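Putative exported protein (Bacteroides fragilis, PDB 4RAA) is of unknown function, a putative exported protein, probably a lipoprotein, built on a six-bladed beta-propeller of the YWTD superfamily. Local coordinates at residues I24-C38 / S347-K361. Sequence-based numbering, arbitrary orientation.
Sequences ILELSFLKLQTKDSC and SNEEDNSILLFVRIK
The O of I24 takes the N-H of K361, and from there strand 25-31 runs antiparallel to strand 354-360. L25 folds its CD2 against CD1 of I360, while its CD1 meets CG2 of V358. E26 pairs with R359 through the backbone, its N lying 3.0 Å from R359 O, and their side chains add a salt bridge whose hydrogen bond, OE2 to NE, is weak. Both put CG between backbone N and carbonyl carbon (chi1 near 60°), which brings carboxylate and guanidinium together with their planes turned 38° apart; the stronger partner of the same OE2 is R264, through NH1. L27 shares a face with F29, V358 and L356: its CD1 rests on V358 CG2, and CE1 of F29 lies 3.7 Å from CD1 of L356. On the other face, L30 lays CB against the edge of the F357 ring at CE1, 3.6 Å away.

An early strand and the C-terminal strand, with strands 316-321 and 312-313 beyond it, complete one antiparallel four-stranded sheet, a pairing consistent with the Velcro-type closure of a six-bladed propeller. L340 and L343 of helix 338-345 cover F29.

K31 stretches out and bends only at its last torsion (chi4 52°). Its NZ forms a hydrogen bond of 2.7 Å to S347 OG, which is also hydrogen-bonded to L343 O. The same NZ makes a salt bridge to D351 OD2 at 3.0 Å. That carboxylate oxygen is gripped from opposite faces, by K31 NZ and by N348 N of the type I turn 348-351. A water accepts from NZ and donates to the carbonyls of L32 and N352. T34 OG1 accepts a nearly straight hydrogen bond from N352 N, and N352 ND2 reaches C38 O at 2.8 Å, in the carbonyl plane.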
ATOM      1  N   ILE A  24     -48.366   6.481  -0.120  1.00 46.69           N
ATOM      2  CA  ILE A  24     -47.430   5.800  -1.072  1.00 45.41           C
ATOM      3  C   ILE A  24     -46.154   5.189  -0.464  1.00 44.33           C
ATOM      4  O   ILE A  24     -45.432   4.475  -1.175  1.00 43.65           O
ATOM      5  CB  ILE A  24     -47.033   6.701  -2.290  1.00 44.13           C
ATOM      6  CG1 ILE A  24     -46.366   8.019  -1.848  1.00 42.72           C
ATOM      7  CG2 ILE A  24     -48.248   6.975  -3.171  1.00 45.23           C
ATOM      8  CD1 ILE A  24     -45.817   8.847  -2.985  1.00 41.96           C
ATOM      9  N   LEU A  25     -45.883   5.453   0.824  1.00 44.91           N
ATOM     10  CA  LEU A  25     -44.680   4.949   1.522  1.00 44.00           C
ATOM     11  C   LEU A  25     -44.997   4.044   2.714  1.00 45.45           C
ATOM     12  O   LEU A  25     -46.042   4.214   3.366  1.00 45.50           O
ATOM     13  CB  LEU A  25     -43.832   6.120   2.038  1.00 42.54           C
ATOM     14  CG  LEU A  25     -43.214   7.094   1.028  1.00 41.28           C
ATOM     15  CD1 LEU A  25     -42.659   8.315   1.753  1.00 40.67           C
ATOM     16  CD2 LEU A  25     -42.139   6.415   0.191  1.00 40.24           C
ATOM     17  N   GLU A  26     -44.081   3.093   2.970  1.00 45.89           N
ATOM     18  CA  GLU A  26     -44.125   2.196   4.136  1.00 47.14           C
ATOM     19  C   GLU A  26     -42.915   2.527   5.016  1.00 45.90           C
ATOM     20  O   GLU A  26     -41.783   2.601   4.523  1.00 43.73           O
ATOM     21  CB  GLU A  26     -44.169   0.707   3.768  1.00 48.15           C
ATOM     22  CG  GLU A  26     -42.999   0.131   2.974  1.00 47.06           C
ATOM     23  CD  GLU A  26     -43.213  -1.337   2.602  1.00 48.31           C
ATOM     24  OE1 GLU A  26     -43.825  -2.085   3.393  1.00 49.53           O
ATOM     25  OE2 GLU A  26     -42.745  -1.760   1.521  1.00 47.76           O
ATOM     26  N   LEU A  27     -43.185   2.703   6.311  1.00 46.69           N
ATOM     27  CA  LEU A  27     -42.215   3.126   7.320  1.00 47.03           C
ATOM     28  C   LEU A  27     -41.812   2.023   8.272  1.00 47.86           C
ATOM     29  O   LEU A  27     -42.483   0.999   8.414  1.00 51.03           O
ATOM     30  CB  LEU A  27     -42.796   4.280   8.173  1.00 48.42           C
ATOM     31  CG  LEU A  27     -42.715   5.716   7.647  1.00 48.91           C
ATOM     32  CD1 LEU A  27     -43.008   5.836   6.156  1.00 48.95           C
ATOM     33  CD2 LEU A  27     -43.639   6.608   8.466  1.00 50.70           C
ATOM     34  N   SER A  28     -40.703   2.288   8.943  1.00 46.10           N
ATOM     35  CA  SER A  28     -40.173   1.435   9.986  1.00 45.87           C
ATOM     36  C   SER A  28     -39.174   2.276  10.774  1.00 44.31           C
ATOM     37  O   SER A  28     -38.580   3.209  10.223  1.00 43.29           O
ATOM     38  CB  SER A  28     -39.522   0.188   9.400  1.00 45.93           C
ATOM     39  OG  SER A  28     -38.983  -0.617  10.427  1.00 46.56           O
ATOM     40  N   PHE A  29     -39.020   1.964  12.056  1.00 44.58           N
ATOM     41  CA  PHE A  29     -38.106   2.689  12.942  1.00 43.22           C
ATOM     42  C   PHE A  29     -37.197   1.735  13.712  1.00 43.99           C
ATOM     43  O   PHE A  29     -37.578   0.598  14.002  1.00 46.16           O
ATOM     44  CB  PHE A  29     -38.900   3.554  13.911  1.00 43.14           C
ATOM     45  CG  PHE A  29     -39.691   4.638  13.242  1.00 42.20           C
ATOM     46  CD1 PHE A  29     -39.065   5.814  12.826  1.00 40.75           C
ATOM     47  CD2 PHE A  29     -41.064   4.501  13.036  1.00 43.21           C
ATOM     48  CE1 PHE A  29     -39.790   6.829  12.214  1.00 40.39           C
ATOM     49  CE2 PHE A  29     -41.801   5.517  12.427  1.00 42.79           C
ATOM     50  CZ  PHE A  29     -41.164   6.681  12.015  1.00 41.52           C
ATOM     51  N   LEU A  30     -35.993   2.203  14.020  1.00 43.10           N
ATOM     52  CA  LEU A  30     -35.012   1.424  14.771  1.00 44.02           C
ATOM     53  C   LEU A  30     -34.241   2.347  15.691  1.00 43.84           C
ATOM     54  O   LEU A  30     -33.734   3.380  15.246  1.00 44.24           O
ATOM     55  CB  LEU A  30     -34.030   0.750  13.823  1.00 43.76           C
ATOM     56  CG  LEU A  30     -32.987  -0.207  14.411  1.00 45.08           C
ATOM     57  CD1 LEU A  30     -33.648  -1.352  15.173  1.00 47.70           C
ATOM     58  CD2 LEU A  30     -32.102  -0.737  13.292  1.00 43.97           C
ATOM     59  N   LYS A  31     -34.131   1.945  16.953  1.00 43.70           N
ATOM     60  CA  LYS A  31     -33.417   2.692  17.966  1.00 42.65           C
ATOM     61  C   LYS A  31     -31.975   2.167  18.063  1.00 42.18           C
ATOM     62  O   LYS A  31     -31.765   0.967  18.261  1.00 43.20           O
ATOM     63  CB  LYS A  31     -34.146   2.502  19.291  1.00 44.13           C
ATOM     64  CG  LYS A  31     -33.662   3.415  20.367  1.00 43.73           C
ATOM     65  CD  LYS A  31     -34.476   3.323  21.634  1.00 44.96           C
ATOM     66  CE  LYS A  31     -33.715   4.001  22.755  1.00 44.93           C
ATOM     67  NZ  LYS A  31     -33.265   5.384  22.420  1.00 43.39           N
ATOM     68  N   LEU A  32     -30.992   3.051  17.886  1.00 40.56           N
ATOM     69  CA  LEU A  32     -29.583   2.680  18.052  1.00 40.01           C
ATOM     70  C   LEU A  32     -29.233   2.700  19.542  1.00 41.72           C
ATOM     71  O   LEU A  32     -29.610   3.630  20.265  1.00 42.09           O
ATOM     72  CB  LEU A  32     -28.653   3.632  17.302  1.00 38.36           C
ATOM     73  CG  LEU A  32     -28.701   3.582  15.775  1.00 37.00           C
ATOM     74  CD1 LEU A  32     -27.918   4.745  15.186  1.00 35.86           C
ATOM     75  CD2 LEU A  32     -28.163   2.265  15.252  1.00 36.88           C
ATOM     76  N   GLN A  33     -28.511   1.672  19.990  1.00 42.94           N
ATOM     77  CA  GLN A  33     -28.081   1.541  21.396  1.00 44.72           C
ATOM     78  C   GLN A  33     -27.104   2.674  21.725  1.00 43.84           C
ATOM     79  O   GLN A  33     -26.281   3.047  20.883  1.00 42.70           O
ATOM     80  CB  GLN A  33     -27.413   0.175  21.614  1.00 45.82           C
ATOM     81  CG  GLN A  33     -27.076  -0.185  23.056  1.00 47.84           C
ATOM     82  CD  GLN A  33     -26.269  -1.475  23.189  1.00 48.52           C
ATOM     83  OE1 GLN A  33     -25.821  -2.068  22.206  1.00 47.11           O
ATOM     84  NE2 GLN A  33     -26.061  -1.902  24.426  1.00 51.01           N
ATOM     85  N   THR A  34     -27.194   3.207  22.941  1.00 45.09           N
ATOM     86  CA  THR A  34     -26.358   4.333  23.359  1.00 44.99           C
ATOM     87  C   THR A  34     -25.453   4.014  24.557  1.00 46.86           C
ATOM     88  O   THR A  34     -25.875   4.097  25.709  1.00 49.21           O
ATOM     89  CB  THR A  34     -27.231   5.566  23.651  1.00 45.12           C
ATOM     90  OG1 THR A  34     -28.130   5.784  22.551  1.00 44.15           O
ATOM     91  CG2 THR A  34     -26.346   6.816  23.898  1.00 44.40           C
ATOM     92  N   LYS A  35     -24.213   3.628  24.255  1.00 47.19           N
ATOM     93  CA  LYS A  35     -23.163   3.388  25.245  1.00 48.95           C
ATOM     94  C   LYS A  35     -22.066   4.431  25.028  1.00 48.12           C
ATOM     95  O   LYS A  35     -21.981   5.038  23.944  1.00 46.96           O
ATOM     96  CB  LYS A  35     -22.564   1.983  25.094  1.00 49.80           C
ATOM     97  CG  LYS A  35     -23.490   0.845  25.495  1.00 52.04           C
ATOM     98  CD  LYS A  35     -22.758  -0.483  25.661  1.00 53.09           C
ATOM     99  CE  LYS A  35     -22.198  -1.010  24.351  1.00 52.93           C
ATOM    100  NZ  LYS A  35     -21.529  -2.333  24.509  1.00 54.06           N
ATOM    101  N   ASP A  36     -21.230   4.624  26.056  1.00 47.54           N
ATOM    102  CA  ASP A  36     -20.060   5.523  25.980  1.00 45.80           C
ATOM    103  C   ASP A  36     -19.085   5.137  24.848  1.00 44.03           C
ATOM    104  O   ASP A  36     -18.462   6.015  24.245  1.00 42.48           O
ATOM    105  CB  ASP A  36     -19.313   5.570  27.324  1.00 47.21           C
ATOM    106  CG  ASP A  36     -20.094   6.322  28.424  1.00 48.32           C
ATOM    107  OD1 ASP A  36     -21.325   6.506  28.313  1.00 47.67           O
ATOM    108  OD2 ASP A  36     -19.457   6.730  29.415  1.00 48.96           O
ATOM    109  N   SER A  37     -18.979   3.835  24.561  1.00 43.71           N
ATOM    110  CA  SER A  37     -18.132   3.332  23.476  1.00 42.88           C
ATOM    111  C   SER A  37     -18.698   3.557  22.059  1.00 41.06           C
ATOM    112  O   SER A  37     -17.948   3.408  21.098  1.00 39.39           O
ATOM    113  CB  SER A  37     -17.797   1.839  23.678  1.00 43.90           C
ATOM    114  OG  SER A  37     -18.959   1.036  23.786  1.00 44.59           O
ATOM    115  N   CYS A  38     -19.980   3.927  21.923  1.00 40.51           N
ATOM    116  CA  CYS A  38     -20.608   4.094  20.602  1.00 38.81           C
ATOM    117  C   CYS A  38     -21.527   5.309  20.472  1.00 38.53           C
ATOM    118  O   CYS A  38     -22.641   5.212  19.942  1.00 38.37           O
ATOM    119  CB  CYS A  38     -21.358   2.807  20.236  1.00 39.16           C
ATOM    120  SG  CYS A  38     -22.839   2.486  21.220  1.00 40.30           S
ATOM    121  N   SER A 347     -36.924   6.516  25.057  1.00 49.59           N
ATOM    122  CA  SER A 347     -35.608   7.074  24.743  1.00 47.46           C
ATOM    123  C   SER A 347     -35.263   8.201  25.708  1.00 48.12           C
ATOM    124  O   SER A 347     -36.105   9.048  26.022  1.00 48.70           O
ATOM    125  CB  SER A 347     -35.560   7.630  23.310  1.00 45.36           C
ATOM    126  OG  SER A 347     -35.719   6.613  22.339  1.00 44.47           O
ATOM    127  N   ASN A 348     -34.018   8.197  26.169  1.00 48.00           N
ATOM    128  CA  ASN A 348     -33.486   9.267  26.999  1.00 48.65           C
ATOM    129  C   ASN A 348     -33.143  10.447  26.098  1.00 47.40           C
ATOM    130  O   ASN A 348     -32.899  10.262  24.898  1.00 45.66           O
ATOM    131  CB  ASN A 348     -32.233   8.798  27.743  1.00 48.65           C
ATOM    132  CG  ASN A 348     -32.523   7.692  28.735  1.00 50.02           C
ATOM    133  OD1 ASN A 348     -33.565   7.671  29.374  1.00 50.87           O
ATOM    134  ND2 ASN A 348     -31.588   6.774  28.877  1.00 50.32           N
ATOM    135  N   GLU A 349     -33.106  11.651  26.685  1.00 48.53           N
ATOM    136  CA  GLU A 349     -32.765  12.891  25.947  1.00 47.43           C
ATOM    137  C   GLU A 349     -31.376  12.841  25.287  1.00 45.88           C
ATOM    138  O   GLU A 349     -31.173  13.455  24.236  1.00 45.96           O
ATOM    139  CB  GLU A 349     -32.860  14.156  26.836  1.00 48.56           C
ATOM    140  CG  GLU A 349     -34.274  14.631  27.204  1.00 49.72           C
ATOM    141  CD  GLU A 349     -34.957  13.848  28.314  1.00 51.57           C
ATOM    142  OE1 GLU A 349     -34.306  12.991  28.944  1.00 52.22           O
ATOM    143  OE2 GLU A 349     -36.155  14.115  28.584  1.00 52.79           O
ATOM    144  N   GLU A 350     -30.457  12.068  25.873  1.00 45.77           N
ATOM    145  CA  GLU A 350     -29.074  11.936  25.392  1.00 44.26           C
ATOM    146  C   GLU A 350     -28.868  10.816  24.371  1.00 42.38           C
ATOM    147  O   GLU A 350     -27.780  10.708  23.831  1.00 41.84           O
ATOM    148  CB  GLU A 350     -28.105  11.708  26.574  1.00 44.95           C
ATOM    149  CG  GLU A 350     -28.190  12.717  27.728  1.00 46.05           C
ATOM    150  CD  GLU A 350     -29.410  12.574  28.622  1.00 47.94           C
ATOM    151  OE1 GLU A 350     -30.114  11.552  28.515  1.00 48.15           O
ATOM    152  OE2 GLU A 350     -29.694  13.490  29.422  1.00 49.68           O
ATOM    153  N   ASP A 351     -29.888   9.999  24.099  1.00 42.70           N
ATOM    154  CA  ASP A 351     -29.742   8.833  23.199  1.00 42.34           C
ATOM    155  C   ASP A 351     -29.422   9.163  21.735  1.00 40.76           C
ATOM    156  O   ASP A 351     -29.834  10.208  21.218  1.00 40.47           O
ATOM    157  CB  ASP A 351     -30.982   7.892  23.250  1.00 42.91           C
ATOM    158  CG  ASP A 351     -31.048   7.031  24.517  1.00 44.16           C
ATOM    159  OD1 ASP A 351     -30.006   6.655  25.086  1.00 44.30           O
ATOM    160  OD2 ASP A 351     -32.174   6.678  24.914  1.00 44.80           O
ATOM    161  N   ASN A 352     -28.691   8.245  21.089  1.00 40.07           N
ATOM    162  CA  ASN A 352     -28.330   8.346  19.673  1.00 38.67           C
ATOM    163  C   ASN A 352     -29.559   8.417  18.787  1.00 38.30           C
ATOM    164  O   ASN A 352     -30.676   8.153  19.220  1.00 39.28           O
ATOM    165  CB  ASN A 352     -27.458   7.150  19.221  1.00 39.22           C
ATOM    166  CG  ASN A 352     -26.038   7.176  19.787  1.00 39.84           C
ATOM    167  OD1 ASN A 352     -25.553   8.206  20.266  1.00 41.44           O
ATOM    168  ND2 ASN A 352     -25.351   6.038  19.702  1.00 39.63           N
ATOM    169  N   SER A 353     -29.336   8.780  17.532  1.00 37.87           N
ATOM    170  CA  SER A 353     -30.416   8.931  16.559  1.00 37.87           C
ATOM    171  C   SER A 353     -31.322   7.697  16.410  1.00 37.79           C
ATOM    172  O   SER A 353     -30.843   6.552  16.459  1.00 37.22           O
ATOM    173  CB  SER A 353     -29.844   9.274  15.169  1.00 36.89           C
ATOM    174  OG  SER A 353     -29.133  10.495  15.193  1.00 37.63           O
ATOM    175  N   ILE A 354     -32.626   7.955  16.284  1.00 37.53           N
ATOM    176  CA  ILE A 354     -33.600   6.921  15.924  1.00 37.47           C
ATOM    177  C   ILE A 354     -33.623   6.964  14.392  1.00 35.77           C
ATOM    178  O   ILE A 354     -33.947   8.009  13.805  1.00 35.25           O
ATOM    179  CB  ILE A 354     -35.024   7.185  16.474  1.00 38.16           C
ATOM    180  CG1 ILE A 354     -35.000   7.180  18.013  1.00 39.09           C
ATOM    181  CG2 ILE A 354     -36.009   6.146  15.908  1.00 38.68           C
ATOM    182  CD1 ILE A 354     -36.326   7.489  18.682  1.00 40.30           C
ATOM    183  N   LEU A 355     -33.286   5.842  13.757  1.00 35.12           N
ATOM    184  CA  LEU A 355     -33.280   5.760  12.288  1.00 33.94           C
ATOM    185  C   LEU A 355     -34.683   5.532  11.742  1.00 34.39           C
ATOM    186  O   LEU A 355     -35.454   4.753  12.298  1.00 35.29           O
ATOM    187  CB  LEU A 355     -32.376   4.631  11.779  1.00 33.22           C
ATOM    188  CG  LEU A 355     -30.924   4.648  12.240  1.00 32.67           C
ATOM    189  CD1 LEU A 355     -30.177   3.498  11.583  1.00 32.30           C
ATOM    190  CD2 LEU A 355     -30.250   5.983  11.940  1.00 31.82           C
ATOM    191  N   LEU A 356     -34.984   6.244  10.660  1.00 34.01           N
ATOM    192  CA  LEU A 356     -36.209   6.104   9.895  1.00 34.64           C
ATOM    193  C   LEU A 356     -35.834   5.280   8.672  1.00 34.58           C
ATOM    194  O   LEU A 356     -34.957   5.681   7.901  1.00 32.57           O
ATOM    195  CB  LEU A 356     -36.750   7.470   9.445  1.00 34.28           C
ATOM    196  CG  LEU A 356     -37.790   7.527   8.316  1.00 34.71           C
ATOM    197  CD1 LEU A 356     -38.989   6.621   8.559  1.00 36.08           C
ATOM    198  CD2 LEU A 356     -38.237   8.963   8.105  1.00 34.91           C
ATOM    199  N   PHE A 357     -36.486   4.132   8.524  1.00 36.79           N
ATOM    200  CA  PHE A 357     -36.365   3.286   7.345  1.00 37.96           C
ATOM    201  C   PHE A 357     -37.648   3.539   6.561  1.00 39.39           C
ATOM    202  O   PHE A 357     -38.742   3.313   7.097  1.00 41.16           O
ATOM    203  CB  PHE A 357     -36.213   1.823   7.727  1.00 39.47           C
ATOM    204  CG  PHE A 357     -34.884   1.509   8.344  1.00 39.64           C
ATOM    205  CD1 PHE A 357     -34.683   1.685   9.708  1.00 40.75           C
ATOM    206  CD2 PHE A 357     -33.823   1.046   7.568  1.00 38.93           C
ATOM    207  CE1 PHE A 357     -33.450   1.399  10.285  1.00 40.94           C
ATOM    208  CE2 PHE A 357     -32.594   0.755   8.147  1.00 38.95           C
ATOM    209  CZ  PHE A 357     -32.405   0.934   9.503  1.00 39.76           C
ATOM    210  N   VAL A 358     -37.510   4.022   5.320  1.00 39.41           N
ATOM    211  CA  VAL A 358     -38.651   4.375   4.455  1.00 39.98           C
ATOM    212  C   VAL A 358     -38.411   4.000   2.993  1.00 39.50           C
ATOM    213  O   VAL A 358     -37.299   4.117   2.496  1.00 39.23           O
ATOM    214  CB  VAL A 358     -38.979   5.893   4.581  1.00 40.00           C
ATOM    215  CG1 VAL A 358     -37.787   6.774   4.214  1.00 39.01           C
ATOM    216  CG2 VAL A 358     -40.200   6.280   3.755  1.00 40.40           C
ATOM    217  N   ARG A 359     -39.463   3.544   2.318  1.00 41.07           N
ATOM    218  CA  ARG A 359     -39.410   3.193   0.887  1.00 41.34           C
ATOM    219  C   ARG A 359     -40.807   3.226   0.278  1.00 42.81           C
ATOM    220  O   ARG A 359     -41.797   3.356   0.998  1.00 43.98           O
ATOM    221  CB  ARG A 359     -38.785   1.807   0.677  1.00 41.76           C
ATOM    222  CG  ARG A 359     -39.548   0.652   1.317  1.00 44.48           C
ATOM    223  CD  ARG A 359     -38.855  -0.694   1.143  1.00 46.84           C
ATOM    224  NE  ARG A 359     -39.647  -1.786   1.727  1.00 50.27           N
ATOM    225  CZ  ARG A 359     -39.333  -3.085   1.705  1.00 53.23           C
ATOM    226  NH1 ARG A 359     -38.210  -3.525   1.123  1.00 53.36           N
ATOM    227  NH2 ARG A 359     -40.158  -3.966   2.280  1.00 55.18           N
ATOM    228  N   ILE A 360     -40.873   3.095  -1.045  1.00 43.22           N
ATOM    229  CA  ILE A 360     -42.149   3.034  -1.753  1.00 44.56           C
ATOM    230  C   ILE A 360     -42.710   1.648  -1.469  1.00 46.64           C
ATOM    231  O   ILE A 360     -41.995   0.648  -1.633  1.00 48.02           O
ATOM    232  CB  ILE A 360     -41.982   3.269  -3.282  1.00 44.34           C
ATOM    233  CG1 ILE A 360     -41.493   4.700  -3.572  1.00 43.34           C
ATOM    234  CG2 ILE A 360     -43.284   3.009  -4.047  1.00 46.30           C
ATOM    235  CD1 ILE A 360     -42.508   5.809  -3.336  1.00 43.78           C
ATOM    236  N   LYS A 361     -43.960   1.594  -1.010  1.00 47.82           N
ATOM    237  CA  LYS A 361     -44.630   0.313  -0.762  1.00 50.15           C
ATOM    238  C   LYS A 361     -45.109  -0.273  -2.094  1.00 52.56           C
ATOM    239  O   LYS A 361     -45.491   0.490  -2.995  1.00 51.30           O
ATOM    240  CB  LYS A 361     -45.808   0.459   0.221  1.00 50.08           C
ATOM    241  CG  LYS A 361     -47.030   1.250  -0.267  1.00 50.41           C
ATOM    242  CD  LYS A 361     -48.107   1.423   0.805  1.00 51.34           C
ATOM    243  CE  LYS A 361     -48.704   0.094   1.257  1.00 53.65           C
ATOM    244  NZ  LYS A 361     -49.832   0.258   2.205  1.00 54.96           N
TER
HETATM  245  O   HOH W   1     -31.543   5.611  20.148  1.00 24.04           O